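Local atomic coordinates of putative transcriptional regulator, sugar-binding family (PDB entry 3NZE), a protein that probably regulates transcription as a member of the SorC family, combining DNA binding with recognition of a carbohydrate by the sugar-binding domain present here. Residues V27-T32 with A36-R41; T67-S72 with I99-D104; A124-A129 with A134-R139; T181-D186 with T194-S199; P215-L220 with A245-D250. One frame throughout, in Å; residues are numbered along the deposited sequence.

The five contacts run from surface to core. Contact 1 lies at the surface, contacts 2, 3 and 4 are partly buried, and contact 5 is buried and closest of the five to the centre of the chain in space. Contacts 1 and 2 share a helix layer: Leu-39 of helix 35-50 packs on Thr-67 and Ala-70 of helix 66-73. Contacts 3 and 4 meet where Phe-125 reaches Thr-194 and Phe-196, and contacts 4 and 5 are joined by a hydrogen bond between His-217 NE2 and Val-195 O. Waters bridge the segments in contacts 1, 2 and 4, where polar groups border the packing; contacts 3 and 5 join theirs through apolar groups and rings.

Contact 1: residues V27-T32 with A36-R41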
# COMPACT_ATOMS: atom_id res chain seq x y z
N VAL A 27 8.93 -6.02 -13.45
CA VAL A 27 10.32 -6.28 -13.09
C VAL A 27 10.67 -7.72 -13.40
O VAL A 27 10.11 -8.64 -12.80
CB VAL A 27 10.53 -6.01 -11.58
CG1 VAL A 27 12.00 -6.21 -11.18
CG2 VAL A 27 10.07 -4.61 -11.24
N PRO A 28 11.59 -7.93 -14.35
CA PRO A 28 12.03 -9.30 -14.64
C PRO A 28 12.74 -9.89 -13.43
O PRO A 28 13.66 -9.27 -12.88
CB PRO A 28 13.00 -9.11 -15.82
CG PRO A 28 12.60 -7.81 -16.44
CD PRO A 28 12.18 -6.95 -15.28
N VAL A 29 12.31 -11.07 -13.00
CA VAL A 29 12.92 -11.72 -11.85
C VAL A 29 13.07 -13.20 -12.16
O VAL A 29 12.21 -13.80 -12.80
CB VAL A 29 12.09 -11.57 -10.56
CG1 VAL A 29 12.77 -12.28 -9.41
CG2 VAL A 29 11.87 -10.11 -10.21
N LEU A 30 14.17 -13.78 -11.70
CA LEU A 30 14.40 -15.21 -11.87
C LEU A 30 13.26 -16.01 -11.22
O LEU A 30 12.98 -15.87 -10.03
CB LEU A 30 15.76 -15.61 -11.28
CG LEU A 30 16.37 -16.93 -11.75
CD1 LEU A 30 16.35 -17.01 -13.27
CD2 LEU A 30 17.79 -17.08 -11.22
N ASP A 31 12.61 -16.84 -12.04
CA ASP A 31 11.45 -17.62 -11.64
C ASP A 31 11.66 -18.38 -10.33
O ASP A 31 10.70 -18.84 -9.70
CB ASP A 31 11.11 -18.62 -12.75
CG ASP A 31 9.64 -18.97 -12.81
OD1 ASP A 31 8.84 -18.29 -12.13
OD2 ASP A 31 9.28 -19.91 -13.55
N THR A 32 12.92 -18.49 -9.91
CA THR A 32 13.29 -19.38 -8.82
C THR A 32 13.76 -18.65 -7.57
O THR A 32 14.09 -19.29 -6.57
CB THR A 32 14.41 -20.33 -9.27
OG1 THR A 32 15.59 -19.57 -9.57
CG2 THR A 32 13.98 -21.11 -10.51
N ALA A 36 11.55 -12.84 -0.37
CA ALA A 36 12.26 -11.66 0.10
C ALA A 36 13.14 -11.08 -1.00
O ALA A 36 13.18 -9.86 -1.19
CB ALA A 36 13.11 -12.01 1.32
N GLU A 37 13.83 -11.95 -1.73
CA GLU A 37 14.75 -11.50 -2.77
C GLU A 37 13.99 -10.94 -3.97
O GLU A 37 14.45 -10.01 -4.62
CB GLU A 37 15.68 -12.63 -3.22
CG GLU A 37 16.69 -13.07 -2.16
CD GLU A 37 17.58 -11.94 -1.65
OE1 GLU A 37 17.68 -10.89 -2.32
OE2 GLU A 37 18.19 -12.11 -0.57
N THR A 38 12.83 -11.53 -4.26
CA THR A 38 11.98 -11.04 -5.33
C THR A 38 11.45 -9.65 -4.97
O THR A 38 11.46 -8.75 -5.80
CB THR A 38 10.80 -12.00 -5.59
OG1 THR A 38 11.32 -13.28 -5.97
CG2 THR A 38 9.91 -11.49 -6.70
N LEU A 39 10.99 -9.49 -3.73
CA LEU A 39 10.50 -8.21 -3.26
C LEU A 39 11.60 -7.16 -3.31
O LEU A 39 11.36 -6.02 -3.66
CB LEU A 39 9.97 -8.33 -1.83
CG LEU A 39 9.59 -7.02 -1.14
CD1 LEU A 39 8.55 -6.24 -1.95
CD2 LEU A 39 9.09 -7.25 0.30
N ASP A 40 12.81 -7.56 -2.95
CA ASP A 40 13.91 -6.61 -2.93
C ASP A 40 14.09 -5.99 -4.31
O ASP A 40 14.36 -4.79 -4.46
CB ASP A 40 15.20 -7.30 -2.49
CG ASP A 40 16.15 -6.35 -1.82
OD1 ASP A 40 15.65 -5.46 -1.09
OD2 ASP A 40 17.38 -6.48 -2.00
N ARG A 41 13.92 -6.83 -5.33
CA ARG A 41 14.10 -6.38 -6.70
C ARG A 41 12.92 -5.56 -7.20
O ARG A 41 13.10 -4.60 -7.96
CB ARG A 41 14.37 -7.57 -7.62
CG ARG A 41 15.83 -8.04 -7.54
CD ARG A 41 15.95 -9.54 -7.54
NE ARG A 41 17.35 -9.96 -7.39
CZ ARG A 41 17.95 -10.18 -6.22
NH1 ARG A 41 17.29 -10.04 -5.07
NH2 ARG A 41 19.23 -10.55 -6.20
O HOH W 1 10.70 -14.52 -8.18
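Val-29 and Val-27 lean on Thr-38 and Arg-41 where a beta-loop-alpha unit of the Rossmann-like sheet folds back on itself: residues 27-32 leave strand 23-27, and residues 36-41 lie on the helix 35-50 that follows. Both valines have CG1 anti to the backbone N (chi1 180° for Val-29), and in each that methyl reaches the helix. CG1 of Val-29 settles against Thr-38, 3.9 Å from OG1 and 4.0 Å from CG2, the two side chains slanting past one another. CG1 of Val-27 instead ends beside the backbone of the helix, 3.8 Å from Arg-41 O.

Arg-41 can be traced outward from this apolar patch. Its CB faces the loop, 4.4 Å from CG2 of Val-29 and slightly farther from CG1 of Val-27. CG and CD make no contact with the valines, chi3 -177° keeps the chain extended to NE, and the guanidinium lies over the preceding turn. There NH1 donates to Glu-37 O at 2.9 Å, tilted 34° from the carbonyl plane, and to Glu-37 OE1 at 2.9 Å in a salt bridge. OE1 uses its anti lone pair and lies at the edge of the guanidinium, in its plane, so two bonds at one nitrogen hold this edge of the group.

The polar end of Thr-38 is tied mainly to its own chain, through a hydrogen bond to Asn-34 O, while Asn-34 OD1 binds Glu-37 N. A water also reaches Thr-38, donating to OG1 at 2.6 Å and, across to the loop, to Leu-30 O at 3.2 Å.

Contact 2: residues T67-S72 with I99-D104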
# COMPACT_ATOMS: atom_id res chain seq x y z
N THR A 67 6.12 -4.40 2.28
CA THR A 67 6.50 -3.96 0.95
C THR A 67 7.13 -2.58 1.01
O THR A 67 8.19 -2.34 0.46
CB THR A 67 5.32 -3.99 -0.01
OG1 THR A 67 4.85 -5.34 -0.12
CG2 THR A 67 5.76 -3.49 -1.41
N LEU A 68 6.46 -1.65 1.68
CA LEU A 68 6.97 -0.29 1.75
C LEU A 68 8.30 -0.20 2.51
O LEU A 68 9.12 0.68 2.24
CB LEU A 68 5.91 0.63 2.36
CG LEU A 68 5.24 1.52 1.31
CD1 LEU A 68 6.29 2.50 0.80
CD2 LEU A 68 4.65 0.70 0.16
N SER A 69 8.52 -1.12 3.44
CA SER A 69 9.80 -1.15 4.13
C SER A 69 10.91 -1.41 3.12
O SER A 69 11.92 -0.71 3.09
CB SER A 69 9.82 -2.23 5.20
OG SER A 69 10.95 -2.07 6.03
N ALA A 70 10.71 -2.43 2.29
CA ALA A 70 11.69 -2.75 1.24
C ALA A 70 11.90 -1.56 0.31
O ALA A 70 13.03 -1.21 -0.02
CB ALA A 70 11.27 -3.99 0.48
N VAL A 71 10.80 -0.95 -0.13
CA VAL A 71 10.89 0.25 -0.96
C VAL A 71 11.73 1.34 -0.29
O VAL A 71 12.60 1.95 -0.92
CB VAL A 71 9.49 0.78 -1.28
CG1 VAL A 71 9.55 2.14 -1.98
CG2 VAL A 71 8.74 -0.24 -2.12
N SER A 72 11.49 1.57 1.00
CA SER A 72 12.17 2.65 1.69
C SER A 72 13.67 2.44 1.74
O SER A 72 14.43 3.40 1.81
CB SER A 72 11.62 2.83 3.11
OG SER A 72 12.01 1.76 3.95
N ILE A 99 5.79 -0.38 15.83
CA ILE A 99 6.06 1.05 16.00
C ILE A 99 7.45 1.43 15.50
O ILE A 99 7.59 2.39 14.75
CB ILE A 99 5.84 1.52 17.45
CG1 ILE A 99 4.38 1.31 17.84
CG2 ILE A 99 6.20 2.99 17.58
CD1 ILE A 99 4.07 1.65 19.31
N THR A 100 8.46 0.68 15.91
CA THR A 100 9.82 0.95 15.47
C THR A 100 9.95 0.77 13.96
O THR A 100 10.55 1.59 13.27
CB THR A 100 10.81 0.01 16.18
OG1 THR A 100 10.73 0.23 17.60
CG2 THR A 100 12.23 0.27 15.69
N TYR A 101 9.35 -0.31 13.47
CA TYR A 101 9.45 -0.67 12.06
C TYR A 101 8.80 0.40 11.18
O TYR A 101 9.40 0.85 10.20
CB TYR A 101 8.76 -2.02 11.87
CG TYR A 101 8.89 -2.69 10.52
CD1 TYR A 101 10.01 -3.44 10.20
CD2 TYR A 101 7.85 -2.65 9.61
CE1 TYR A 101 10.12 -4.10 8.98
CE2 TYR A 101 7.94 -3.30 8.39
CZ TYR A 101 9.07 -4.02 8.09
OH TYR A 101 9.17 -4.67 6.88
N ALA A 102 7.59 0.83 11.54
CA ALA A 102 6.91 1.90 10.82
C ALA A 102 7.70 3.20 10.91
O ALA A 102 7.84 3.91 9.92
CB ALA A 102 5.48 2.09 11.37
N SER A 103 8.21 3.53 12.09
CA SER A 103 9.01 4.74 12.24
C SER A 103 10.25 4.73 11.34
O SER A 103 10.61 5.76 10.76
CB SER A 103 9.42 4.94 13.69
OG SER A 103 10.28 6.05 13.81
N ASP A 104 10.91 3.59 11.22
CA ASP A 104 12.10 3.48 10.39
C ASP A 104 11.78 3.75 8.93
O ASP A 104 12.58 4.37 8.22
CB ASP A 104 12.78 2.12 10.56
CG ASP A 104 13.49 1.98 11.90
OD1 ASP A 104 13.64 3.00 12.59
OD2 ASP A 104 13.90 0.86 12.25
O HOH W 2 11.31 -0.85 8.50
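Ser-69 and Tyr-101 make the direct contact between helices 66-73 and 99-113. The phenol end of the tyrosine arrives at the serine side chain: OH is only 3.0 Å from Ser-69 CB, a tight approach, and CZ is 3.5 Å from the same carbon. Ser-69 OG is 3.4 Å from CZ, lying obliquely to the ring. With CG anti to the backbone N (chi1 -172°), Tyr-101 swings its ring out from its own helix toward Ser-69.

A water forms the next layer. It is hydrogen-bonded to Ser-69 OG at 2.8 Å and donates to Tyr-101 O at 3.1 Å, sitting above one face of the tyrosine ring, toward its rim. An alanine in place of Tyr-101 would probably open a gap beside Ser-69 and leave that water without the ring beneath it. Farther out, Ser-72 OG donates to Ser-69 O at 2.6 Å and is itself hydrogen-bonded to Arg-108 NH1, linking the helices again, one turn past Ser-69 and about two past Tyr-101.

Trp-64 touches Tyr-101 and Ala-102 at the start of the second helix, and the side chain of Tyr-101 is about 11 Å from that of Thr-96, which binds calcium in a crystal structure of this protein, although none is bound to this chain. Helix 66-73 is packed between helices 35-50 and 99-113; it follows strand 59-62, whose parallel neighbour 84-87 precedes helix 99-113.

Contact 3: residues A124-A129 with A134-R139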
# COMPACT_ATOMS: atom_id res chain seq x y z
N ALA A 124 -2.13 0.00 15.12
CA ALA A 124 -2.17 -0.56 13.77
C ALA A 124 -3.59 -0.74 13.25
O ALA A 124 -3.83 -0.66 12.05
CB ALA A 124 -1.42 -1.90 13.71
N PHE A 125 -4.53 -0.99 14.16
CA PHE A 125 -5.90 -1.33 13.81
C PHE A 125 -6.64 -1.34 15.14
O PHE A 125 -6.02 -1.50 16.19
CB PHE A 125 -5.93 -2.73 13.17
CG PHE A 125 -7.14 -3.00 12.32
CD1 PHE A 125 -7.18 -2.56 11.01
CD2 PHE A 125 -8.22 -3.72 12.82
CE1 PHE A 125 -8.29 -2.81 10.21
CE2 PHE A 125 -9.33 -3.97 12.02
CZ PHE A 125 -9.36 -3.52 10.72
N PHE A 126 -7.96 -1.14 15.11
CA PHE A 126 -8.73 -1.14 16.35
C PHE A 126 -9.45 -2.46 16.60
O PHE A 126 -9.96 -3.07 15.67
CB PHE A 126 -9.74 0.01 16.36
CG PHE A 126 -9.11 1.36 16.39
CD1 PHE A 126 -8.53 1.84 17.56
CD2 PHE A 126 -9.11 2.17 15.26
CE1 PHE A 126 -7.95 3.09 17.59
CE2 PHE A 126 -8.54 3.42 15.30
CZ PHE A 126 -7.94 3.88 16.47
N ASP A 127 -9.49 -2.88 17.85
CA ASP A 127 -10.26 -4.06 18.27
C ASP A 127 -11.77 -3.79 18.19
O ASP A 127 -12.56 -4.70 17.92
CB ASP A 127 -9.93 -4.44 19.71
CG ASP A 127 -8.55 -5.07 19.86
OD1 ASP A 127 -7.87 -5.29 18.84
OD2 ASP A 127 -8.16 -5.35 21.02
N HIS A 128 -12.15 -2.55 18.45
CA HIS A 128 -13.55 -2.16 18.53
C HIS A 128 -13.81 -0.90 17.73
O HIS A 128 -13.07 0.07 17.84
CB HIS A 128 -13.96 -1.91 20.00
CG HIS A 128 -13.57 -3.00 20.94
ND1 HIS A 128 -12.52 -2.89 21.82
CD2 HIS A 128 -14.10 -4.23 21.14
CE1 HIS A 128 -12.41 -4.00 22.52
NE2 HIS A 128 -13.36 -4.83 22.13
N ALA A 129 -14.88 -0.92 16.95
CA ALA A 129 -15.26 0.25 16.16
C ALA A 129 -15.48 1.47 17.04
O ALA A 129 -15.19 2.59 16.62
CB ALA A 129 -16.50 -0.05 15.32
N ALA A 134 -14.11 7.12 18.87
CA ALA A 134 -13.55 7.98 19.91
C ALA A 134 -12.26 8.67 19.44
O ALA A 134 -12.13 9.88 19.54
CB ALA A 134 -13.31 7.19 21.18
N MSE A 135 -11.31 7.89 18.93
CA MSE A 135 -10.03 8.44 18.47
C MSE A 135 -10.15 9.46 17.34
O MSE A 135 -9.34 10.38 17.24
CB MSE A 135 -9.07 7.32 18.07
CG MSE A 135 -8.45 6.63 19.27
SE MSE A 135 -7.07 7.72 20.14
CE MSE A 135 -5.64 7.31 18.88
N TRP A 136 -11.16 9.30 16.48
CA TRP A 136 -11.34 10.22 15.37
C TRP A 136 -11.91 11.56 15.82
O TRP A 136 -12.07 12.48 15.02
CB TRP A 136 -12.19 9.57 14.26
CG TRP A 136 -11.37 8.97 13.13
CD1 TRP A 136 -11.57 9.15 11.79
CD2 TRP A 136 -10.20 8.13 13.24
NE1 TRP A 136 -10.63 8.47 11.07
CE2 TRP A 136 -9.77 7.84 11.93
CE3 TRP A 136 -9.48 7.60 14.32
CZ2 TRP A 136 -8.66 7.04 11.67
CZ3 TRP A 136 -8.37 6.80 14.06
CH2 TRP A 136 -7.97 6.53 12.74
N ASN A 137 -12.20 11.67 17.11
CA ASN A 137 -12.64 12.92 17.72
C ASN A 137 -11.52 13.60 18.51
O ASN A 137 -11.75 14.59 19.20
CB ASN A 137 -13.81 12.66 18.66
CG ASN A 137 -15.05 13.39 18.23
OD1 ASN A 137 -15.88 12.84 17.49
ND2 ASN A 137 -15.19 14.63 18.66
N GLU A 138 -10.32 13.05 18.40
CA GLU A 138 -9.17 13.64 19.06
C GLU A 138 -8.47 14.62 18.12
O GLU A 138 -8.25 14.30 16.95
CB GLU A 138 -8.19 12.54 19.48
CG GLU A 138 -8.76 11.63 20.56
CD GLU A 138 -8.77 12.30 21.93
OE1 GLU A 138 -7.76 12.92 22.29
OE2 GLU A 138 -9.79 12.18 22.65
N ARG A 139 -8.11 15.79 18.62
CA ARG A 139 -7.42 16.77 17.77
C ARG A 139 -6.08 16.24 17.24
O ARG A 139 -5.70 16.51 16.11
CB ARG A 139 -7.24 18.09 18.51
CG ARG A 139 -8.54 18.85 18.70
CD ARG A 139 -8.38 19.94 19.73
NE ARG A 139 -7.91 19.39 20.99
CZ ARG A 139 -7.47 20.11 22.01
NH1 ARG A 139 -7.05 19.51 23.11
NH2 ARG A 139 -7.42 21.44 21.92
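The rings of Phe-126 and Trp-136 meet at a steep angle, their planes 79° apart and the centroid of the six-membered indole ring 5.8 Å from that of the phenyl. Relative to the phenyl, Trp-136 CZ3 stands at the ring edge, near its plane, and 3.6 Å from CE2; relative to the indole, the approach is oblique. Met-135, a selenomethionine, comes to the phenyl obliquely as well, with CG 4.0 Å from both CE1 and CZ. Its CB also lies in plane at the edge of the indole and is 4.0 Å from Phe-126 CZ, so this one carbon touches both rings.

Phe-126 gets there with CG anti to its carbonyl carbon (chi1 -66°), projecting the ring toward the end of helix 129-135. Its backbone is hydrogen-bonded to Arg-211, and Thr-131, Lys-132 and Thr-213 touch its side chain. Met-135 begins a type I turn closed by Glu-138 N to Met-135 O at 3.1 Å, while Val-141 of helix 139-149 touches both Met-135 and Trp-136. A serine in place of Phe-126 would probably leave a gap beside Met-135 CG and take away the ring that Trp-136 CZ3 rests on.

Across these two segments everything rests on carbon surfaces. The contact between them is therefore apolar and non-directional; Phe-126 O has its polar partner outside them, in Arg-211 NE.

Contact 4: residues T181-D186 with T194-S199; sequences TMLAAD and TVFFRS
Phe-196 has CG anti to its carbonyl carbon (chi1 -62°), a turn that presents a face of its ring to Leu-183, and Arg-198 has its CG placed likewise but then runs straight from CG to NE past Asp-186. These are the two points where helix 177-185 packs on the beta hairpin that follows it, formed by antiparallel strands 188-192 and 195-198; the first of these also pairs antiparallel with strand 153-160 of the main sheet.

The inner point is apolar. Leu-183 crosses the aromatic side chain at about a right angle, with CD1 over the ring face and CD2 nearest, 4.2 Å from CE1. Val-188 touches both residues, and the ring of Tyr-170 meets that of Phe-196 with the planes at about 45°. The phenyl is thus enclosed between the helix, its own hairpin and a loop.

The outer point is polar and lies where the helix ends, Asp-186 being the first residue to leave helical geometry. Along the extended arginine chain, Asp-186 O is 3.3 Å from Arg-198 CG, 3.2 Å from Arg-198 CD and 3.0 Å from Arg-198 NE. The end of the arginine is held elsewhere, by NH2 to Asp-204 O and NH1 to Ser-202 OG.

The carboxylate of Asp-186 lies near the guanidinium without a direct salt bridge, OD2 and NH2 standing 5.0 Å apart. A water joins them: it lies at the guanidinium edge, in plane, accepts from Arg-198 NH2 at 2.9 Å and donates to Asp-186 OD2 at 2.9 Å.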
# COMPACT_ATOMS: atom_id res chain seq x y z
N THR A 181 -12.80 -14.80 9.83
CA THR A 181 -14.02 -15.41 9.32
C THR A 181 -14.96 -14.36 8.74
O THR A 181 -15.77 -14.66 7.86
CB THR A 181 -14.72 -16.25 10.41
OG1 THR A 181 -15.23 -15.39 11.44
CG2 THR A 181 -13.73 -17.24 11.03
N MSE A 182 -14.83 -13.12 9.21
CA MSE A 182 -15.64 -12.01 8.71
C MSE A 182 -15.27 -11.65 7.28
O MSE A 182 -16.14 -11.40 6.44
CB MSE A 182 -15.49 -10.78 9.61
CG MSE A 182 -16.07 -10.94 11.01
SE MSE A 182 -17.98 -11.37 10.99
CE MSE A 182 -17.88 -13.32 10.96
N LEU A 183 -13.98 -11.54 7.02
CA LEU A 183 -13.49 -11.28 5.70
C LEU A 183 -14.11 -12.20 4.65
O LEU A 183 -14.62 -11.75 3.69
CB LEU A 183 -11.97 -11.38 5.70
CG LEU A 183 -11.09 -10.14 5.87
CD1 LEU A 183 -11.77 -9.14 6.65
CD2 LEU A 183 -9.83 -10.49 6.49
N ALA A 184 -14.04 -13.49 4.84
CA ALA A 184 -14.67 -14.44 3.93
C ALA A 184 -16.18 -14.16 3.80
O ALA A 184 -16.74 -14.23 2.71
CB ALA A 184 -14.43 -15.87 4.40
N ALA A 185 -16.81 -13.82 4.92
CA ALA A 185 -18.24 -13.54 4.96
C ALA A 185 -18.63 -12.42 3.99
O ALA A 185 -19.73 -12.42 3.45
CB ALA A 185 -18.66 -13.17 6.38
N ASP A 186 -17.72 -11.48 3.77
CA ASP A 186 -18.00 -10.32 2.94
C ASP A 186 -17.28 -10.35 1.58
O ASP A 186 -17.17 -9.33 0.92
CB ASP A 186 -17.62 -9.03 3.68
CG ASP A 186 -18.45 -8.82 4.93
OD1 ASP A 186 -17.90 -8.32 5.94
OD2 ASP A 186 -19.66 -9.14 4.91
N THR A 194 -4.81 -1.05 5.18
CA THR A 194 -5.73 -1.70 6.12
C THR A 194 -7.21 -1.41 5.87
O THR A 194 -8.06 -1.72 6.71
CB THR A 194 -5.34 -1.48 7.63
OG1 THR A 194 -5.80 -0.21 8.09
CG2 THR A 194 -3.84 -1.63 7.83
N VAL A 195 -7.53 -0.84 4.70
CA VAL A 195 -8.93 -0.68 4.29
C VAL A 195 -9.24 -1.75 3.24
O VAL A 195 -8.62 -1.79 2.18
CB VAL A 195 -9.24 0.71 3.71
CG1 VAL A 195 -10.74 0.86 3.40
CG2 VAL A 195 -8.80 1.81 4.67
N PHE A 196 -10.19 -2.62 3.56
CA PHE A 196 -10.44 -3.82 2.77
C PHE A 196 -11.41 -3.60 1.61
O PHE A 196 -12.23 -2.67 1.63
CB PHE A 196 -10.98 -4.91 3.69
CG PHE A 196 -10.01 -5.30 4.77
CD1 PHE A 196 -9.16 -6.37 4.58
CD2 PHE A 196 -9.93 -4.58 5.96
CE1 PHE A 196 -8.24 -6.73 5.56
CE2 PHE A 196 -9.02 -4.94 6.95
CZ PHE A 196 -8.18 -6.02 6.75
N PHE A 197 -11.30 -4.47 0.61
CA PHE A 197 -12.20 -4.42 -0.55
C PHE A 197 -12.53 -5.82 -1.06
O PHE A 197 -11.83 -6.79 -0.73
CB PHE A 197 -11.56 -3.60 -1.67
CG PHE A 197 -10.13 -3.97 -1.93
CD1 PHE A 197 -9.81 -5.16 -2.56
CD2 PHE A 197 -9.10 -3.14 -1.52
CE1 PHE A 197 -8.49 -5.51 -2.81
CE2 PHE A 197 -7.77 -3.48 -1.75
CZ PHE A 197 -7.47 -4.68 -2.40
N ARG A 198 -13.59 -5.92 -1.87
CA ARG A 198 -14.02 -7.18 -2.47
C ARG A 198 -13.40 -7.36 -3.85
O ARG A 198 -12.68 -6.49 -4.33
CB ARG A 198 -15.56 -7.23 -2.57
CG ARG A 198 -16.27 -7.03 -1.23
CD ARG A 198 -17.80 -7.17 -1.39
NE ARG A 198 -18.52 -6.91 -0.14
CZ ARG A 198 -18.83 -5.70 0.31
NH1 ARG A 198 -18.49 -4.61 -0.38
NH2 ARG A 198 -19.49 -5.57 1.45
N SER A 199 -13.68 -8.48 -4.51
CA SER A 199 -13.10 -8.75 -5.82
C SER A 199 -13.49 -7.69 -6.85
O SER A 199 -12.72 -7.39 -7.76
CB SER A 199 -13.47 -10.15 -6.33
OG SER A 199 -14.87 -10.28 -6.51
O HOH W 3 -20.64 -8.06 2.41

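Contact 5: residues P215-L220 with A245-D250; sequences PSHEQL and AGLATD
Leu-247 lays its forked end against His-217, each methyl taking a different part of the histidine. CD1 sits over the centre of one imidazole face, 4.0 Å from the centroid and 13° off the ring normal, a CH-pi contact. CD2 reaches the root of the same side chain, 3.7 Å from His-217 CB and 3.9 Å from CG. The side chains meet at a slant, so that the leucine spans the histidine from its base to its ring. The same methyl, CD2, also meets Leu-220 CD1 at 4.3 Å, one turn farther along helix 217-221, placing Leu-247 against both residues.

The ring has little freedom to turn, since His-217 NE2 is hydrogen-bonded to Val-195 O in the neighbouring hairpin while the leucine lies over its face. Val-192 of that hairpin touches both Leu-220 and Leu-247.

Each backbone is shaped by a helix end. Ser-216 is the N-cap of helix 217-221, its OG accepting from Gln-219 N at 3.0 Å. Gly-246, with positive phi, ends helix 236-244 in a Schellman motif; the O atoms of Gly-246 and Leu-247 are hydrogen-bonded to the guanidinium of Arg-226. From there the chain enters strand 250-254, parallel to strand 225-230, so Leu-247 stands in the return loop of a beta-alpha-beta crossover, the unit from which Rossmann-like folds are built.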
# COMPACT_ATOMS: atom_id res chain seq x y z
N PRO A 215 -6.99 5.68 5.07
CA PRO A 215 -7.85 6.56 4.26
C PRO A 215 -8.89 5.76 3.48
O PRO A 215 -8.63 4.62 3.10
CB PRO A 215 -6.87 7.20 3.26
CG PRO A 215 -5.50 6.90 3.79
CD PRO A 215 -5.62 5.62 4.54
N SER A 216 -10.04 6.36 3.22
CA SER A 216 -11.06 5.68 2.43
C SER A 216 -10.57 5.52 1.01
O SER A 216 -9.70 6.27 0.55
CB SER A 216 -12.39 6.44 2.41
OG SER A 216 -12.26 7.65 1.69
N HIS A 217 -11.13 4.55 0.31
CA HIS A 217 -10.79 4.36 -1.09
C HIS A 217 -11.24 5.57 -1.91
O HIS A 217 -10.54 5.98 -2.84
CB HIS A 217 -11.36 3.04 -1.60
CG HIS A 217 -10.76 1.84 -0.92
ND1 HIS A 217 -11.32 0.59 -0.97
CD2 HIS A 217 -9.64 1.73 -0.16
CE1 HIS A 217 -10.57 -0.25 -0.27
NE2 HIS A 217 -9.55 0.41 0.23
N GLU A 218 -12.37 6.18 -1.54
CA GLU A 218 -12.81 7.41 -2.19
C GLU A 218 -11.76 8.51 -2.10
O GLU A 218 -11.47 9.19 -3.08
CB GLU A 218 -14.16 7.89 -1.63
CG GLU A 218 -14.67 9.16 -2.32
CD GLU A 218 -15.94 9.72 -1.70
OE1 GLU A 218 -16.45 9.13 -0.72
OE2 GLU A 218 -16.42 10.77 -2.18
N GLN A 219 -11.18 8.69 -0.92
CA GLN A 219 -10.11 9.66 -0.76
C GLN A 219 -8.88 9.32 -1.62
O GLN A 219 -8.32 10.20 -2.27
CB GLN A 219 -9.71 9.80 0.71
CG GLN A 219 -8.64 10.85 0.93
CD GLN A 219 -8.35 11.07 2.40
OE1 GLN A 219 -9.15 11.66 3.13
NE2 GLN A 219 -7.19 10.59 2.85
N LEU A 220 -8.47 8.05 -1.62
CA LEU A 220 -7.35 7.64 -2.46
C LEU A 220 -7.59 7.96 -3.92
O LEU A 220 -6.69 8.43 -4.62
CB LEU A 220 -7.10 6.14 -2.34
CG LEU A 220 -6.29 5.64 -1.16
CD1 LEU A 220 -5.96 4.18 -1.40
CD2 LEU A 220 -5.01 6.46 -1.00
N ALA A 245 -10.96 -1.58 -7.91
CA ALA A 245 -11.35 -0.40 -7.14
C ALA A 245 -10.74 0.89 -7.70
O ALA A 245 -11.08 1.99 -7.24
CB ALA A 245 -10.98 -0.58 -5.67
N GLY A 246 -9.86 0.76 -8.68
CA GLY A 246 -9.24 1.90 -9.32
C GLY A 246 -8.29 2.65 -8.41
O GLY A 246 -8.11 3.86 -8.52
N LEU A 247 -7.67 1.91 -7.49
CA LEU A 247 -6.86 2.56 -6.48
C LEU A 247 -5.53 3.10 -7.00
O LEU A 247 -5.05 4.11 -6.50
CB LEU A 247 -6.65 1.63 -5.29
CG LEU A 247 -7.93 1.23 -4.57
CD1 LEU A 247 -7.57 0.46 -3.30
CD2 LEU A 247 -8.74 2.47 -4.22
N ALA A 248 -4.96 2.45 -8.01
CA ALA A 248 -3.60 2.78 -8.48
C ALA A 248 -3.62 3.63 -9.75
O ALA A 248 -4.54 3.53 -10.54
CB ALA A 248 -2.83 1.52 -8.74
N THR A 249 -2.61 4.47 -9.92
CA THR A 249 -2.34 5.08 -11.23
C THR A 249 -1.06 4.48 -11.83
O THR A 249 -0.90 4.43 -13.05
CB THR A 249 -2.19 6.62 -11.15
OG1 THR A 249 -1.16 6.94 -10.20
CG2 THR A 249 -3.48 7.27 -10.71
N ASP A 250 -0.15 4.04 -10.97
CA ASP A 250 1.14 3.49 -11.37
C ASP A 250 1.37 2.19 -10.61
O ASP A 250 1.18 2.13 -9.40
CB ASP A 250 2.27 4.47 -11.05
CG ASP A 250 2.09 5.81 -11.75
OD1 ASP A 250 2.64 5.99 -12.86
OD2 ASP A 250 1.39 6.68 -11.20